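Local atomic coordinates of carbon monoxide dehydrogenase (PDB entry 6T7J), a protein that probably catalyses the reversible oxidation of carbon monoxide to carbon dioxide with ferredoxin as electron partner, at a nickel-iron-sulfur centre deposited here without nickel. Residues 336-341 against 358-363; 441-446 against 620-625. All coordinates share one frame; numbering follows the deposited sequence.

How the interactions relate
Both contacts belong to six-stranded parallel sheets of the same strand order, 3-2-1-4-5-6, but to two different sheets. Interaction 1 comes first along the chain and joins the fourth and fifth strands of its sheet, 336-339 and 358-361, edge to edge. Interaction 2 follows in series and lays the C-terminal helix 610-627 against strand 444-448, first along the chain but inside the other sheet. Their centres are 42 Å apart, on opposite sides of the centre of the chain, and the nearest atoms stay about 25 Å apart. The two thus hold separate Rossmann-like sheets of one subunit without touching, interaction 1 by strand pairing, interaction 2 by covering a sheet face with the C-terminal helix.

Interaction 1 of 2, residues 336-341 against 358-363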
ATOM      1  N   ALA A 336      27.527   7.471 -18.510  1.00 47.33           N
ATOM      2  CA  ALA A 336      26.375   6.641 -18.196  1.00 50.64           C
ATOM      3  C   ALA A 336      26.064   6.745 -16.711  1.00 47.38           C
ATOM      4  O   ALA A 336      26.977   6.807 -15.876  1.00 46.35           O
ATOM      5  CB  ALA A 336      26.621   5.177 -18.585  1.00 44.04           C
ATOM      6  N   ILE A 337      24.772   6.769 -16.396  1.00 46.20           N
ATOM      7  CA  ILE A 337      24.289   6.648 -15.025  1.00 47.59           C
ATOM      8  C   ILE A 337      23.444   5.381 -14.946  1.00 48.02           C
ATOM      9  O   ILE A 337      22.477   5.221 -15.702  1.00 46.98           O
ATOM     10  CB  ILE A 337      23.504   7.890 -14.567  1.00 44.86           C
ATOM     11  CG1 ILE A 337      22.950   7.684 -13.154  1.00 45.65           C
ATOM     12  CG2 ILE A 337      22.392   8.246 -15.551  1.00 42.97           C
ATOM     13  CD1 ILE A 337      22.659   8.978 -12.419  1.00 43.18           C
ATOM     14  N   ILE A 338      23.824   4.480 -14.045  1.00 42.19           N
ATOM     15  CA  ILE A 338      23.225   3.158 -13.914  1.00 47.21           C
ATOM     16  C   ILE A 338      22.352   3.170 -12.671  1.00 47.45           C
ATOM     17  O   ILE A 338      22.856   3.361 -11.557  1.00 50.41           O
ATOM     18  CB  ILE A 338      24.295   2.060 -13.814  1.00 51.42           C
ATOM     19  CG1 ILE A 338      25.471   2.361 -14.746  1.00 42.45           C
ATOM     20  CG2 ILE A 338      23.693   0.690 -14.100  1.00 46.99           C
ATOM     21  CD1 ILE A 338      25.084   2.479 -16.197  1.00 47.96           C
ATOM     22  N   VAL A 339      21.048   2.958 -12.851  1.00 49.99           N
ATOM     23  CA  VAL A 339      20.091   3.070 -11.759  1.00 54.10           C
ATOM     24  C   VAL A 339      19.341   1.756 -11.594  1.00 52.08           C
ATOM     25  O   VAL A 339      19.170   0.988 -12.546  1.00 49.36           O
ATOM     26  CB  VAL A 339      19.110   4.242 -11.985  1.00 50.99           C
ATOM     27  CG1 VAL A 339      19.877   5.546 -12.139  1.00 46.11           C
ATOM     28  CG2 VAL A 339      18.242   3.986 -13.206  1.00 49.93           C
ATOM     29  N   ASP A 340      18.906   1.491 -10.359  1.00 51.25           N
ATOM     30  CA  ASP A 340      18.025   0.359 -10.093  1.00 50.34           C
ATOM     31  C   ASP A 340      16.642   0.857  -9.682  1.00 49.16           C
ATOM     32  O   ASP A 340      15.719   0.848 -10.502  1.00 57.61           O
ATOM     33  CB  ASP A 340      18.620  -0.577  -9.032  1.00 44.31           C
ATOM     34  CG  ASP A 340      19.226   0.164  -7.853  1.00 52.64           C
ATOM     35  OD1 ASP A 340      18.849   1.329  -7.615  1.00 51.47           O
ATOM     36  OD2 ASP A 340      20.073  -0.432  -7.152  1.00 54.72           O
ATOM     37  N   TYR A 341      16.478   1.304  -8.436  1.00 50.12           N
ATOM     38  CA  TYR A 341      15.198   1.865  -8.020  1.00 51.29           C
ATOM     39  C   TYR A 341      15.396   2.803  -6.836  1.00 50.31           C
ATOM     40  O   TYR A 341      16.477   2.881  -6.246  1.00 47.43           O
ATOM     41  CB  TYR A 341      14.177   0.767  -7.685  1.00 51.36           C
ATOM     42  CG  TYR A 341      14.669  -0.374  -6.815  1.00 54.18           C
ATOM     43  CD1 TYR A 341      15.311  -0.138  -5.605  1.00 52.78           C
ATOM     44  CD2 TYR A 341      14.454  -1.694  -7.193  1.00 52.15           C
ATOM     45  CE1 TYR A 341      15.743  -1.184  -4.809  1.00 51.70           C
ATOM     46  CE2 TYR A 341      14.881  -2.745  -6.405  1.00 50.42           C
ATOM     47  CZ  TYR A 341      15.525  -2.485  -5.215  1.00 50.19           C
ATOM     48  OH  TYR A 341      15.950  -3.532  -4.432  1.00 53.10           O
ATOM     49  N   LYS A 358      23.834   8.331 -21.083  1.00 53.70           N
ATOM     50  CA  LYS A 358      22.878   7.235 -21.162  1.00 56.25           C
ATOM     51  C   LYS A 358      22.380   6.877 -19.763  1.00 49.42           C
ATOM     52  O   LYS A 358      23.178   6.603 -18.861  1.00 50.33           O
ATOM     53  CB  LYS A 358      23.504   6.011 -21.830  1.00 50.69           C
ATOM     54  CG  LYS A 358      23.832   6.216 -23.300  1.00 54.90           C
ATOM     55  CD  LYS A 358      25.105   5.485 -23.689  1.00 61.13           C
ATOM     56  CE  LYS A 358      25.262   5.421 -25.200  1.00 71.66           C
ATOM     57  NZ  LYS A 358      24.178   4.624 -25.840  1.00 66.72           N
ATOM     58  N   VAL A 359      21.059   6.889 -19.601  1.00 53.21           N
ATOM     59  CA  VAL A 359      20.409   6.483 -18.360  1.00 51.13           C
ATOM     60  C   VAL A 359      20.050   5.003 -18.499  1.00 52.75           C
ATOM     61  O   VAL A 359      19.117   4.651 -19.217  1.00 53.97           O
ATOM     62  CB  VAL A 359      19.158   7.330 -18.082  1.00 49.92           C
ATOM     63  CG1 VAL A 359      18.354   6.749 -16.921  1.00 48.68           C
ATOM     64  CG2 VAL A 359      19.544   8.779 -17.806  1.00 45.13           C
ATOM     65  N   ILE A 360      20.802   4.139 -17.818  1.00 49.74           N
ATOM     66  CA  ILE A 360      20.602   2.694 -17.914  1.00 49.77           C
ATOM     67  C   ILE A 360      19.789   2.244 -16.707  1.00 46.95           C
ATOM     68  O   ILE A 360      20.270   2.288 -15.569  1.00 49.69           O
ATOM     69  CB  ILE A 360      21.936   1.937 -17.998  1.00 48.59           C
ATOM     70  CG1 ILE A 360      22.598   2.146 -19.359  1.00 44.62           C
ATOM     71  CG2 ILE A 360      21.721   0.452 -17.772  1.00 47.47           C
ATOM     72  CD1 ILE A 360      23.628   3.244 -19.380  1.00 48.32           C
ATOM     73  N   THR A 361      18.557   1.804 -16.951  1.00 47.44           N
ATOM     74  CA  THR A 361      17.771   1.111 -15.942  1.00 52.30           C
ATOM     75  C   THR A 361      18.072  -0.382 -16.008  1.00 51.10           C
ATOM     76  O   THR A 361      18.319  -0.937 -17.082  1.00 48.80           O
ATOM     77  CB  THR A 361      16.271   1.357 -16.137  1.00 54.54           C
ATOM     78  OG1 THR A 361      15.915   1.129 -17.507  1.00 54.98           O
ATOM     79  CG2 THR A 361      15.906   2.783 -15.756  1.00 49.80           C
ATOM     80  N   THR A 362      18.064  -1.032 -14.840  1.00 53.17           N
ATOM     81  CA  THR A 362      18.522  -2.413 -14.732  1.00 51.20           C
ATOM     82  C   THR A 362      17.595  -3.337 -13.953  1.00 52.60           C
ATOM     83  O   THR A 362      17.866  -4.541 -13.905  1.00 54.77           O
ATOM     84  CB  THR A 362      19.908  -2.472 -14.067  1.00 50.65           C
ATOM     85  OG1 THR A 362      19.798  -2.042 -12.705  1.00 53.17           O
ATOM     86  CG2 THR A 362      20.909  -1.583 -14.798  1.00 48.64           C
ATOM     87  N   GLU A 363      16.530  -2.826 -13.338  1.00 54.80           N
ATOM     88  CA  GLU A 363      15.673  -3.640 -12.494  1.00 54.13           C
ATOM     89  C   GLU A 363      14.242  -3.624 -13.020  1.00 55.44           C
ATOM     90  O   GLU A 363      13.766  -2.579 -13.477  1.00 56.97           O
ATOM     91  CB  GLU A 363      15.710  -3.129 -11.040  1.00 50.87           C
ATOM     92  CG  GLU A 363      14.560  -3.592 -10.157  1.00 58.46           C
ATOM     93  CD  GLU A 363      14.848  -4.906  -9.456  1.00 59.59           C
ATOM     94  OE1 GLU A 363      16.036  -5.200  -9.201  1.00 66.25           O
ATOM     95  OE2 GLU A 363      13.883  -5.646  -9.162  1.00 55.07           O
TER
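The beta-alpha-beta unit of strand 336-339, helix 347-352 and strand 358-361 brings two neighbouring parallel strands together, their short axes 19° apart. Ile337 N donates to Lys358 O at 2.9 Å, Ile337 O accepts from Ile360 N, and Val339 N reaches Ile360 O at 2.9 Å, nearly straight at 174°. The last rung passes to a side chain: Thr362 OG1 donates to Val339 O at 3.1 Å from above the carbonyl plane, its chi1 of 66° turning the hydroxyl back toward the first strand, while the Thr362 N bond to the same oxygen is weak. On one face Ile338 and Ile360 lie side by side, CD1 to CD1 at 3.6 Å, and helix 381-395 covers Ala336 and Ile338. On the other, Ile337 CG2 meets Val359 CG2 at 3.7 Å, and helix 347-352 packs on Val359. Beyond the strands, Tyr341 CD2 touches Glu363 CG at 3.5 Å, ring and carboxylate crossing obliquely; Tyr341 OH bonds to Asn270, Glu363 pairs with Lys365, and His202 of the second subunit meets the Tyr341 ring edge-to-face. Asp340 accepts from the backbone N of Asn270 and of His269, which lines the broken-cluster pocket. Such parallel crossovers are characteristic of Rossmann-like sheets.

Interaction 2 of 2, residues 441-446 against 620-625; sequences TIKGIV and VILEKR
Ile621 overlaps the Lys443-Gly444 peptide and Val446 with both its branches: CG2 lies 3.4 Å from Lys443 O, and CD1 reaches Val446 CG2 at 3.7 Å. CG2 is anti to the backbone N and CG1 beside it (chi1 -70°), which sends the two branches to these separate partners. Gly444 faces this side chain, its CA 4.1 Å from Ile621 CG2; a beta carbon there would run into that methyl. One helical turn on, Arg625 bends at chi3 (68°) and places NH1 2.8 Å from Lys443 O. That oxygen sits at the edge of the guanidinium, near its plane, whereas NH1 approaches from above the carbonyl plane, and the bond is bent, 143° at the hydrogen. Arg625 NH2 also donates to Leu437 O and NE to Pro631 O, joining helix 431-439 to the C-terminal tail. A methionine here would probably leave the carbonyls of Lys443, Leu437 and Pro631 without the guanidinium that joins them, and the tail less firmly fixed. Lys443 CG also brushes Leu622 CD2 at 4.2 Å, the two chains crossing at a slant, and Lys443 NZ bonds to Gly440 O and Leu632 O. A helix covering a parallel sheet, here over strand 444-448, is typical of layered, Rossmann-like alpha/beta folds.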
ATOM      1  N   THR A 441      32.250  13.673  29.066  1.00 52.64           N
ATOM      2  CA  THR A 441      33.162  13.912  27.952  1.00 63.48           C
ATOM      3  C   THR A 441      32.412  13.913  26.629  1.00 63.32           C
ATOM      4  O   THR A 441      32.722  14.702  25.726  1.00 61.55           O
ATOM      5  CB  THR A 441      34.270  12.857  27.948  1.00 61.35           C
ATOM      6  OG1 THR A 441      34.607  12.510  29.298  1.00 59.82           O
ATOM      7  CG2 THR A 441      35.508  13.392  27.250  1.00 60.05           C
ATOM      8  N   ILE A 442      31.413  13.046  26.495  1.00 61.41           N
ATOM      9  CA  ILE A 442      30.475  13.072  25.383  1.00 61.89           C
ATOM     10  C   ILE A 442      29.079  13.236  25.971  1.00 59.70           C
ATOM     11  O   ILE A 442      28.648  12.418  26.793  1.00 60.09           O
ATOM     12  CB  ILE A 442      30.572  11.805  24.518  1.00 61.93           C
ATOM     13  CG1 ILE A 442      31.927  11.758  23.805  1.00 59.70           C
ATOM     14  CG2 ILE A 442      29.434  11.756  23.507  1.00 57.70           C
ATOM     15  CD1 ILE A 442      32.074  10.607  22.836  1.00 61.40           C
ATOM     16  N   LYS A 443      28.388  14.306  25.573  1.00 58.45           N
ATOM     17  CA  LYS A 443      27.059  14.569  26.118  1.00 61.20           C
ATOM     18  C   LYS A 443      26.062  13.510  25.668  1.00 62.96           C
ATOM     19  O   LYS A 443      25.244  13.037  26.466  1.00 65.71           O
ATOM     20  CB  LYS A 443      26.584  15.961  25.703  1.00 64.98           C
ATOM     21  CG  LYS A 443      26.675  17.002  26.807  1.00 64.79           C
ATOM     22  CD  LYS A 443      28.064  17.027  27.425  1.00 61.04           C
ATOM     23  CE  LYS A 443      28.104  17.919  28.652  1.00 66.10           C
ATOM     24  NZ  LYS A 443      29.365  17.744  29.422  1.00 64.64           N
ATOM     25  N   GLY A 444      26.119  13.129  24.400  1.00 62.10           N
ATOM     26  CA  GLY A 444      25.230  12.110  23.887  1.00 60.32           C
ATOM     27  C   GLY A 444      25.590  11.761  22.463  1.00 60.56           C
ATOM     28  O   GLY A 444      26.625  12.178  21.944  1.00 58.62           O
ATOM     29  N   ILE A 445      24.717  10.977  21.838  1.00 64.90           N
ATOM     30  CA  ILE A 445      24.869  10.571  20.447  1.00 61.05           C
ATOM     31  C   ILE A 445      23.602  10.955  19.700  1.00 56.93           C
ATOM     32  O   ILE A 445      22.495  10.822  20.231  1.00 55.99           O
ATOM     33  CB  ILE A 445      25.138   9.057  20.316  1.00 57.15           C
ATOM     34  CG1 ILE A 445      26.289   8.640  21.233  1.00 56.33           C
ATOM     35  CG2 ILE A 445      25.439   8.685  18.871  1.00 48.72           C
ATOM     36  CD1 ILE A 445      26.325   7.164  21.525  1.00 55.77           C
ATOM     37  N   VAL A 446      23.760  11.447  18.477  1.00 55.90           N
ATOM     38  CA  VAL A 446      22.619  11.805  17.644  1.00 49.97           C
ATOM     39  C   VAL A 446      22.809  11.209  16.258  1.00 53.87           C
ATOM     40  O   VAL A 446      23.857  11.398  15.630  1.00 56.66           O
ATOM     41  CB  VAL A 446      22.416  13.329  17.556  1.00 51.88           C
ATOM     42  CG1 VAL A 446      21.350  13.658  16.520  1.00 49.75           C
ATOM     43  CG2 VAL A 446      22.017  13.881  18.913  1.00 53.94           C
ATOM     44  N   VAL A 620      17.119  18.072  25.239  1.00 53.92           N
ATOM     45  CA  VAL A 620      16.563  16.746  25.499  1.00 53.51           C
ATOM     46  C   VAL A 620      17.659  15.798  25.977  1.00 52.19           C
ATOM     47  O   VAL A 620      17.448  14.982  26.887  1.00 53.50           O
ATOM     48  CB  VAL A 620      15.846  16.214  24.241  1.00 49.64           C
ATOM     49  CG1 VAL A 620      15.792  14.692  24.241  1.00 43.89           C
ATOM     50  CG2 VAL A 620      14.445  16.800  24.143  1.00 48.27           C
ATOM     51  N   ILE A 621      18.850  15.902  25.385  1.00 49.93           N
ATOM     52  CA  ILE A 621      19.972  15.075  25.821  1.00 57.40           C
ATOM     53  C   ILE A 621      20.352  15.405  27.261  1.00 60.09           C
ATOM     54  O   ILE A 621      20.613  14.507  28.071  1.00 58.04           O
ATOM     55  CB  ILE A 621      21.167  15.244  24.866  1.00 50.46           C
ATOM     56  CG1 ILE A 621      20.865  14.593  23.515  1.00 54.91           C
ATOM     57  CG2 ILE A 621      22.428  14.649  25.477  1.00 53.24           C
ATOM     58  CD1 ILE A 621      21.927  14.842  22.468  1.00 49.24           C
ATOM     59  N   LEU A 622      20.390  16.696  27.602  1.00 59.05           N
ATOM     60  CA  LEU A 622      20.693  17.090  28.975  1.00 60.83           C
ATOM     61  C   LEU A 622      19.629  16.582  29.940  1.00 61.74           C
ATOM     62  O   LEU A 622      19.938  16.197  31.075  1.00 62.74           O
ATOM     63  CB  LEU A 622      20.824  18.610  29.070  1.00 57.65           C
ATOM     64  CG  LEU A 622      22.081  19.235  28.460  1.00 57.11           C
ATOM     65  CD1 LEU A 622      22.207  20.692  28.881  1.00 57.06           C
ATOM     66  CD2 LEU A 622      23.323  18.450  28.851  1.00 58.31           C
ATOM     67  N   GLU A 623      18.368  16.573  29.502  1.00 57.49           N
ATOM     68  CA  GLU A 623      17.290  16.018  30.315  1.00 58.32           C
ATOM     69  C   GLU A 623      17.517  14.533  30.581  1.00 62.78           C
ATOM     70  O   GLU A 623      17.379  14.061  31.718  1.00 61.96           O
ATOM     71  CB  GLU A 623      15.953  16.242  29.610  1.00 61.86           C
ATOM     72  CG  GLU A 623      14.753  16.335  30.527  1.00 70.65           C
ATOM     73  CD  GLU A 623      13.509  16.792  29.792  1.00 76.02           C
ATOM     74  OE1 GLU A 623      12.638  15.943  29.504  1.00 69.14           O
ATOM     75  OE2 GLU A 623      13.407  18.003  29.499  1.00 70.40           O
ATOM     76  N   LYS A 624      17.869  13.783  29.535  1.00 62.73           N
ATOM     77  CA  LYS A 624      18.137  12.358  29.704  1.00 59.57           C
ATOM     78  C   LYS A 624      19.364  12.118  30.576  1.00 58.93           C
ATOM     79  O   LYS A 624      19.434  11.107  31.284  1.00 56.06           O
ATOM     80  CB  LYS A 624      18.313  11.690  28.340  1.00 59.43           C
ATOM     81  CG  LYS A 624      17.083  11.766  27.449  1.00 52.53           C
ATOM     82  CD  LYS A 624      16.264  10.492  27.533  1.00 54.19           C
ATOM     83  CE  LYS A 624      14.783  10.766  27.311  1.00 56.40           C
ATOM     84  NZ  LYS A 624      14.536  11.512  26.050  1.00 53.91           N
ATOM     85  N   ARG A 625      20.340  13.026  30.532  1.00 63.89           N
ATOM     86  CA  ARG A 625      21.488  12.928  31.429  1.00 62.44           C
ATOM     87  C   ARG A 625      21.070  13.147  32.877  1.00 64.55           C
ATOM     88  O   ARG A 625      21.500  12.412  33.773  1.00 65.62           O
ATOM     89  CB  ARG A 625      22.559  13.944  31.034  1.00 54.50           C
ATOM     90  CG  ARG A 625      23.187  13.702  29.679  1.00 61.50           C
ATOM     91  CD  ARG A 625      24.433  14.547  29.508  1.00 64.14           C
ATOM     92  NE  ARG A 625      25.499  14.112  30.404  1.00 61.21           N
ATOM     93  CZ  ARG A 625      26.351  13.133  30.126  1.00 60.28           C
ATOM     94  NH1 ARG A 625      26.265  12.486  28.971  1.00 67.80           N
ATOM     95  NH2 ARG A 625      27.290  12.800  31.001  1.00 60.72           N
TER